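Local coordinates for sp1 protein (Swine acute diarrhea syndrome coronavirus, PDB 6LPA) that probably suppresses host gene expression in infected cells, as other alphacoronavirus nsp1 proteins do, and is associated with host cell proliferation and immune evasion, at residues T7-S12 / D41-A46; I54-S59 / A76-R81; D60-L65 / R86-P91. One frame throughout, in Å; residues are numbered along the deposited sequence.

The three contacts illustrate how a small, strongly curved sheet is assembled. Contact 3 is its buried centre: strands 61-66 and 85-91 pair antiparallel through backbone bonds, with apolar side chains above and below. Contact 1 is only partly buried and joins the two outermost strands of the sheet order through a single bridge; it touches contact 3 because strand 42-46 is the neighbour of strand 85-91. Contact 2 lies on the opposite side of the chain's centre from contact 1, the two centres about 16 Å apart. There strand 71-77 gives way to a turn that meets a loop, and one backbone carbonyl and a water do much of the work. Contacts 2 and 3 both touch the second subunit.

Contact 1: residues T7-S12 / D41-A46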
# COMPACT_ATOMS: atom_id res chain seq x y z
N THR A 7 0.72 17.42 -14.66
CA THR A 7 -0.59 18.05 -14.67
C THR A 7 -1.64 16.96 -14.42
O THR A 7 -1.75 16.00 -15.20
CB THR A 7 -0.85 18.79 -15.98
OG1 THR A 7 0.19 19.75 -16.18
CG2 THR A 7 -2.18 19.51 -15.92
N LEU A 8 -2.36 17.09 -13.32
CA LEU A 8 -3.36 16.12 -12.90
C LEU A 8 -4.75 16.73 -12.98
O LEU A 8 -4.92 17.93 -12.76
CB LEU A 8 -3.10 15.64 -11.48
CG LEU A 8 -1.75 14.96 -11.22
CD1 LEU A 8 -1.61 14.63 -9.74
CD2 LEU A 8 -1.59 13.72 -12.08
N ALA A 9 -5.74 15.89 -13.25
CA ALA A 9 -7.13 16.31 -13.27
C ALA A 9 -7.69 16.22 -11.85
O ALA A 9 -8.00 15.13 -11.36
CB ALA A 9 -7.94 15.46 -14.24
N VAL A 10 -7.82 17.37 -11.19
CA VAL A 10 -8.29 17.43 -9.81
C VAL A 10 -9.81 17.46 -9.80
O VAL A 10 -10.42 18.32 -10.45
CB VAL A 10 -7.71 18.65 -9.09
CG1 VAL A 10 -8.34 18.78 -7.69
CG2 VAL A 10 -6.19 18.55 -9.05
N ALA A 11 -10.41 16.54 -9.06
CA ALA A 11 -11.86 16.40 -9.08
C ALA A 11 -12.51 17.69 -8.58
O ALA A 11 -12.01 18.32 -7.65
CB ALA A 11 -12.28 15.21 -8.23
N SER A 12 -13.62 18.08 -9.21
CA SER A 12 -14.33 19.28 -8.79
C SER A 12 -15.83 19.07 -8.63
O SER A 12 -16.54 20.03 -8.32
CB SER A 12 -14.09 20.44 -9.76
OG SER A 12 -14.47 20.07 -11.06
N ASP A 41 -7.10 9.05 -17.21
CA ASP A 41 -8.30 8.33 -16.81
C ASP A 41 -8.56 8.41 -15.30
O ASP A 41 -9.49 7.76 -14.81
CB ASP A 41 -8.20 6.85 -17.23
CG ASP A 41 -7.01 6.13 -16.60
OD1 ASP A 41 -6.08 6.80 -16.12
OD2 ASP A 41 -7.00 4.89 -16.59
N CYS A 42 -7.78 9.21 -14.58
CA CYS A 42 -7.77 9.25 -13.13
C CYS A 42 -8.06 10.68 -12.65
O CYS A 42 -7.74 11.65 -13.35
CB CYS A 42 -6.40 8.77 -12.60
SG CYS A 42 -6.18 7.01 -12.59
N ARG A 43 -8.62 10.81 -11.44
CA ARG A 43 -8.87 12.10 -10.80
C ARG A 43 -8.13 12.18 -9.48
O ARG A 43 -8.08 11.21 -8.73
CB ARG A 43 -10.37 12.36 -10.57
CG ARG A 43 -11.20 12.41 -11.85
CD ARG A 43 -10.86 13.62 -12.77
NE ARG A 43 -11.65 13.53 -14.00
CZ ARG A 43 -11.24 12.93 -15.12
NH1 ARG A 43 -10.03 12.39 -15.19
NH2 ARG A 43 -12.02 12.89 -16.18
N PHE A 44 -7.53 13.34 -9.20
CA PHE A 44 -6.89 13.54 -7.92
C PHE A 44 -7.93 13.96 -6.88
O PHE A 44 -8.66 14.93 -7.08
CB PHE A 44 -5.80 14.60 -7.99
CG PHE A 44 -5.19 14.93 -6.64
CD1 PHE A 44 -4.13 14.19 -6.15
CD2 PHE A 44 -5.71 15.96 -5.87
CE1 PHE A 44 -3.58 14.50 -4.91
CE2 PHE A 44 -5.17 16.26 -4.64
CZ PHE A 44 -4.11 15.53 -4.15
N VAL A 45 -7.94 13.26 -5.75
CA VAL A 45 -8.89 13.50 -4.69
C VAL A 45 -8.05 13.80 -3.46
O VAL A 45 -7.29 12.95 -3.00
CB VAL A 45 -9.81 12.30 -4.47
CG1 VAL A 45 -10.89 12.61 -3.43
CG2 VAL A 45 -10.41 11.87 -5.81
N ALA A 46 -8.17 15.03 -2.95
CA ALA A 46 -7.40 15.43 -1.79
C ALA A 46 -7.83 14.63 -0.56
O ALA A 46 -8.98 14.21 -0.43
CB ALA A 46 -7.59 16.93 -1.52
O HOH W 1 -5.37 13.23 -13.42
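Ala9 to Ala11 and Phe44 form a short strand-to-strand junction between 6-11 and 42-46, the outermost members of the sheet order. The short strands cross at 60°, far from parallel or antiparallel, and the pairing is limited to one bridge, Val10 with Phe44. Phe44 carries both direct bonds: its N donates to Ala9 O at 2.8 Å, and its O accepts from Ala11 N at 3.1 Å, so its backbone is held by the two residues that flank Val10. Where the strands part, a water takes over, 2.7 Å from Ala9 N and 2.8 Å from Cys42 O.

Side chains add to the backbone bonds. Val10 and Phe44 run side by side, with Val10 CG2 4.1 Å from Phe44 CB. Arg43 bends at chi2 (-66°), which brings its CD to 3.8 Å from Ala9 CB; NH1 bonds to Cys42 O from above that carbonyl's plane, the oxygen lying in the guanidinium plane, and to Lys40 O, while NE bonds to Ser94 O. Phe44 also meets the ring of Phe101, and Leu8 packs on Leu89. Joining the two outermost strands, the bridge is consistent with closure of the irregular beta-barrel known for alphacoronavirus nsp1.

Contact 2: residues I54-S59 / A76-R81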
# COMPACT_ATOMS: atom_id res chain seq x y z
N ILE A 54 -17.80 7.83 -4.48
CA ILE A 54 -18.69 6.68 -4.44
C ILE A 54 -18.13 5.66 -5.42
O ILE A 54 -17.57 6.04 -6.46
CB ILE A 54 -20.15 7.07 -4.78
CG1 ILE A 54 -20.30 7.50 -6.23
CG2 ILE A 54 -20.60 8.20 -3.88
CD1 ILE A 54 -21.61 8.20 -6.54
N GLY A 55 -18.19 4.39 -5.04
CA GLY A 55 -17.72 3.28 -5.85
C GLY A 55 -16.38 2.69 -5.45
O GLY A 55 -15.93 1.74 -6.11
N VAL A 56 -15.72 3.22 -4.43
CA VAL A 56 -14.38 2.75 -4.05
C VAL A 56 -14.41 2.30 -2.59
O VAL A 56 -14.64 3.12 -1.68
CB VAL A 56 -13.31 3.82 -4.28
CG1 VAL A 56 -11.93 3.23 -4.03
CG2 VAL A 56 -13.39 4.36 -5.71
N GLU A 57 -14.16 1.00 -2.37
CA GLU A 57 -14.14 0.41 -1.04
C GLU A 57 -12.80 0.67 -0.36
O GLU A 57 -11.78 0.86 -1.03
CB GLU A 57 -14.38 -1.10 -1.13
CG GLU A 57 -15.39 -1.64 -0.17
CD GLU A 57 -16.79 -1.20 -0.52
OE1 GLU A 57 -17.37 -1.77 -1.46
OE2 GLU A 57 -17.31 -0.27 0.15
N PRO A 58 -12.77 0.65 0.98
CA PRO A 58 -11.49 0.79 1.68
C PRO A 58 -10.45 -0.25 1.28
O PRO A 58 -9.25 0.03 1.29
CB PRO A 58 -11.89 0.66 3.16
CG PRO A 58 -13.29 1.10 3.20
CD PRO A 58 -13.91 0.63 1.93
N SER A 59 -10.89 -1.45 0.90
CA SER A 59 -9.97 -2.49 0.45
C SER A 59 -9.50 -2.30 -0.99
O SER A 59 -8.58 -2.99 -1.42
CB SER A 59 -10.64 -3.85 0.59
OG SER A 59 -11.90 -3.80 -0.05
N ALA A 76 -1.80 1.61 -3.21
CA ALA A 76 -2.22 1.40 -1.83
C ALA A 76 -3.74 1.29 -1.80
O ALA A 76 -4.43 1.74 -2.72
CB ALA A 76 -1.73 2.55 -0.92
N THR A 77 -4.26 0.66 -0.74
CA THR A 77 -5.71 0.63 -0.58
C THR A 77 -6.22 2.03 -0.29
O THR A 77 -5.54 2.85 0.33
CB THR A 77 -6.14 -0.31 0.56
OG1 THR A 77 -5.56 0.12 1.80
CG2 THR A 77 -5.75 -1.78 0.26
N PHE A 78 -7.46 2.29 -0.74
CA PHE A 78 -8.10 3.58 -0.51
C PHE A 78 -8.21 3.88 0.98
O PHE A 78 -8.12 5.05 1.39
CB PHE A 78 -9.48 3.58 -1.20
CG PHE A 78 -10.20 4.91 -1.21
CD1 PHE A 78 -9.51 6.12 -1.38
CD2 PHE A 78 -11.59 4.95 -1.10
CE1 PHE A 78 -10.21 7.35 -1.38
CE2 PHE A 78 -12.28 6.15 -1.11
CZ PHE A 78 -11.59 7.36 -1.26
N GLY A 79 -8.37 2.84 1.80
CA GLY A 79 -8.50 2.98 3.24
C GLY A 79 -7.20 3.13 4.01
O GLY A 79 -7.23 3.51 5.18
N ALA A 80 -6.05 2.85 3.40
CA ALA A 80 -4.80 3.00 4.13
C ALA A 80 -4.57 4.46 4.54
O ALA A 80 -4.94 5.40 3.83
CB ALA A 80 -3.62 2.51 3.29
N ARG A 81 -3.92 4.63 5.69
CA ARG A 81 -3.72 5.95 6.30
C ARG A 81 -2.28 6.10 6.80
O ARG A 81 -2.03 6.10 8.01
CB ARG A 81 -4.71 6.17 7.45
CG ARG A 81 -6.16 6.27 7.03
CD ARG A 81 -6.44 7.61 6.36
NE ARG A 81 -7.84 7.73 5.95
CZ ARG A 81 -8.35 7.17 4.87
NH1 ARG A 81 -7.58 6.44 4.06
NH2 ARG A 81 -9.63 7.33 4.58
O HOH W 2 -7.32 -0.51 3.75
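Apolar packing at this contact rests on Val56 and Phe78, whose side chains cross at about a right angle. Val56 CG1, anti to the backbone N (chi1 -173°), comes to 3.4 Å from Phe78 CD2, a close approach at an oblique slant to the ring. Nearby, Pro58 CB touches the CA of Gly79 at 4.1 Å.

Polar contact across the segments centres on the carbonyl of Pro58. Gly79 N donates to Pro58 O at 3.0 Å, in the carbonyl plane and on a lone pair. A water also gives a hydrogen bond to Pro58 O and lies 2.7 Å from Thr77 OG1. The chi1 of Thr77 (59°) sets that hydroxyl between the backbone N and the carbonyl carbon, while CG2 lies 3.5 Å from Ser59 O. A further carbonyl meets the aromatic ring: Glu57 O sits at the edge of Phe78, near its plane, and lies 3.6 Å from Phe78 CB.

The donating partner is a type I beta turn, Thr77 to Ala80, at the end of strand 71-77. It is closed by Ala80 N to Thr77 O, with a weak supplementary bond from Ala80 N to Thr77 OG1. The 54-59 loop leads into strand 61-66, the antiparallel neighbour of 71-77, so loop and turn meet just beyond the place where the strand pairing ends.

Hydrogen bonds from the Arg81 guanidinium to backbone carbonyls brace the turn from its far end. Arg81 NH1 reaches back to Phe78 O, 3.1 Å away and in the guanidinium plane, using a lone pair of that carbonyl; the same nitrogen bonds to Ala80 O at 2.8 Å from above the carbonyl plane.

Intersubunit packing is close at hand: Glu57 and Ser59 touch Arg83 of the second subunit, and Thr77 touches its Ala80.

Contact 3: residues D60-L65 / R86-P91; sequences DFVVAL and RGWLIP
Val62 and Trp88 cross at a slant on one side of an antiparallel strand pair, with Val62 CG2 3.5 Å from Trp88 CD1. The valine can serve two neighbours because its branches diverge: CG2 stands between the backbone N and the carbonyl carbon and meets the indole, whereas CG1, anti to the carbonyl carbon, reaches Ile90 CG2 at 3.9 Å. Ala64, in the non-hydrogen-bonded pair with Trp88, supplies a smaller surface, its CB 4.1 Å from the same CD1. The carbonyl of Val63 lies near the indole plane at the ring's edge, while it also accepts a bond from Leu89 N at 2.9 Å.

The other face of the sheet carries Val63, Leu65 and Leu89. Val63 and Leu89, a hydrogen-bonded pair, meet CB to CB at 4.1 Å, and Val63 N returns a bond to Leu89 O. Leu65 turns its end along the partner strand, bringing CD1 to 4.0 Å from Leu89 CG. Farther along, Leu65 N bonds to Gly87 O.

Regular pairing ends in a classic beta bulge, with Arg86 and Gly87 both opposite Leu65. Leu65 O accepts a bond from Arg86 N at 2.8 Å and a weak one from Gly87 N. The side chain of Arg86 leads away from the pair, and its NE finds Gly67 O.

Just before strand 61-66, Asp60 makes a salt bridge with Arg83 of the second subunit. Neighbouring strands flank the pair on both sides: 71-77 lies against 61-66, with Ala76 bonded to Val62, and 42-46 lies against 85-91. Phe44 and Cys42 of the latter pack on Leu89, with Phe44 touching Leu65 too, whereas across the sheet Trp88 meets Phe78 edge-to-face and packs on Phe47 and Gln50 in the loop that follows 42-46.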
# COMPACT_ATOMS: atom_id res chain seq x y z
N ASP A 60 -10.12 -1.39 -1.74
CA ASP A 60 -9.77 -1.26 -3.16
C ASP A 60 -8.43 -0.54 -3.31
O ASP A 60 -8.13 0.41 -2.59
CB ASP A 60 -10.86 -0.49 -3.90
CG ASP A 60 -12.09 -1.36 -4.17
OD1 ASP A 60 -11.91 -2.58 -4.37
OD2 ASP A 60 -13.22 -0.82 -4.16
N PHE A 61 -7.64 -1.00 -4.27
CA PHE A 61 -6.36 -0.38 -4.55
C PHE A 61 -6.53 0.83 -5.45
O PHE A 61 -7.19 0.76 -6.49
CB PHE A 61 -5.41 -1.39 -5.19
CG PHE A 61 -4.83 -2.35 -4.21
CD1 PHE A 61 -3.82 -1.94 -3.36
CD2 PHE A 61 -5.32 -3.63 -4.10
CE1 PHE A 61 -3.29 -2.83 -2.43
CE2 PHE A 61 -4.80 -4.52 -3.17
CZ PHE A 61 -3.78 -4.12 -2.35
N VAL A 62 -5.94 1.95 -5.03
CA VAL A 62 -5.85 3.15 -5.85
C VAL A 62 -4.39 3.59 -5.82
O VAL A 62 -3.53 2.87 -5.29
CB VAL A 62 -6.81 4.24 -5.33
CG1 VAL A 62 -8.25 3.73 -5.36
CG2 VAL A 62 -6.46 4.62 -3.92
N VAL A 63 -4.07 4.74 -6.42
CA VAL A 63 -2.76 5.36 -6.27
C VAL A 63 -2.85 6.36 -5.14
O VAL A 63 -3.77 7.19 -5.11
CB VAL A 63 -2.28 6.03 -7.57
CG1 VAL A 63 -1.09 6.95 -7.31
CG2 VAL A 63 -1.90 4.97 -8.61
N ALA A 64 -1.94 6.25 -4.17
CA ALA A 64 -1.85 7.20 -3.07
C ALA A 64 -0.68 8.14 -3.34
O ALA A 64 0.26 7.79 -4.06
CB ALA A 64 -1.66 6.48 -1.73
N LEU A 65 -0.75 9.34 -2.76
CA LEU A 65 0.31 10.34 -2.89
C LEU A 65 0.58 10.92 -1.51
O LEU A 65 -0.32 11.50 -0.89
CB LEU A 65 -0.09 11.46 -3.87
CG LEU A 65 -0.32 11.07 -5.33
CD1 LEU A 65 -1.80 10.80 -5.64
CD2 LEU A 65 0.23 12.15 -6.28
N ARG A 86 -1.58 12.82 1.22
CA ARG A 86 -2.15 14.06 0.69
C ARG A 86 -3.35 13.83 -0.21
O ARG A 86 -4.12 14.77 -0.45
CB ARG A 86 -1.09 14.83 -0.10
CG ARG A 86 0.13 15.16 0.72
CD ARG A 86 -0.29 15.91 2.00
NE ARG A 86 0.87 16.14 2.84
CZ ARG A 86 0.83 16.59 4.09
NH1 ARG A 86 -0.33 16.90 4.68
NH2 ARG A 86 1.97 16.75 4.75
N GLY A 87 -3.53 12.63 -0.72
CA GLY A 87 -4.65 12.38 -1.60
C GLY A 87 -4.38 11.17 -2.47
O GLY A 87 -3.40 10.46 -2.28
N TRP A 88 -5.29 10.95 -3.42
CA TRP A 88 -5.23 9.78 -4.27
C TRP A 88 -5.50 10.17 -5.72
O TRP A 88 -6.15 11.17 -6.00
CB TRP A 88 -6.25 8.71 -3.87
CG TRP A 88 -6.29 8.35 -2.41
CD1 TRP A 88 -5.67 7.29 -1.81
CD2 TRP A 88 -7.03 9.03 -1.38
NE1 TRP A 88 -5.98 7.28 -0.45
CE2 TRP A 88 -6.80 8.33 -0.17
CE3 TRP A 88 -7.86 10.16 -1.36
CZ2 TRP A 88 -7.37 8.74 1.05
CZ3 TRP A 88 -8.42 10.57 -0.13
CH2 TRP A 88 -8.18 9.85 1.05
N LEU A 89 -5.01 9.33 -6.63
CA LEU A 89 -5.44 9.33 -8.02
C LEU A 89 -6.29 8.09 -8.21
O LEU A 89 -5.82 6.97 -7.95
CB LEU A 89 -4.26 9.33 -8.98
CG LEU A 89 -3.57 10.67 -9.24
CD1 LEU A 89 -2.16 10.43 -9.77
CD2 LEU A 89 -4.41 11.48 -10.25
N ILE A 90 -7.53 8.28 -8.64
CA ILE A 90 -8.54 7.23 -8.69
C ILE A 90 -9.21 7.27 -10.05
O ILE A 90 -9.65 8.35 -10.49
CB ILE A 90 -9.59 7.39 -7.58
CG1 ILE A 90 -8.93 7.76 -6.24
CG2 ILE A 90 -10.43 6.13 -7.47
CD1 ILE A 90 -9.91 8.14 -5.13
N PRO A 91 -9.36 6.13 -10.73
CA PRO A 91 -10.08 6.12 -12.01
C PRO A 91 -11.47 6.71 -11.83
O PRO A 91 -12.25 6.27 -10.99
CB PRO A 91 -10.11 4.63 -12.39
CG PRO A 91 -8.90 4.05 -11.70
CD PRO A 91 -8.81 4.80 -10.38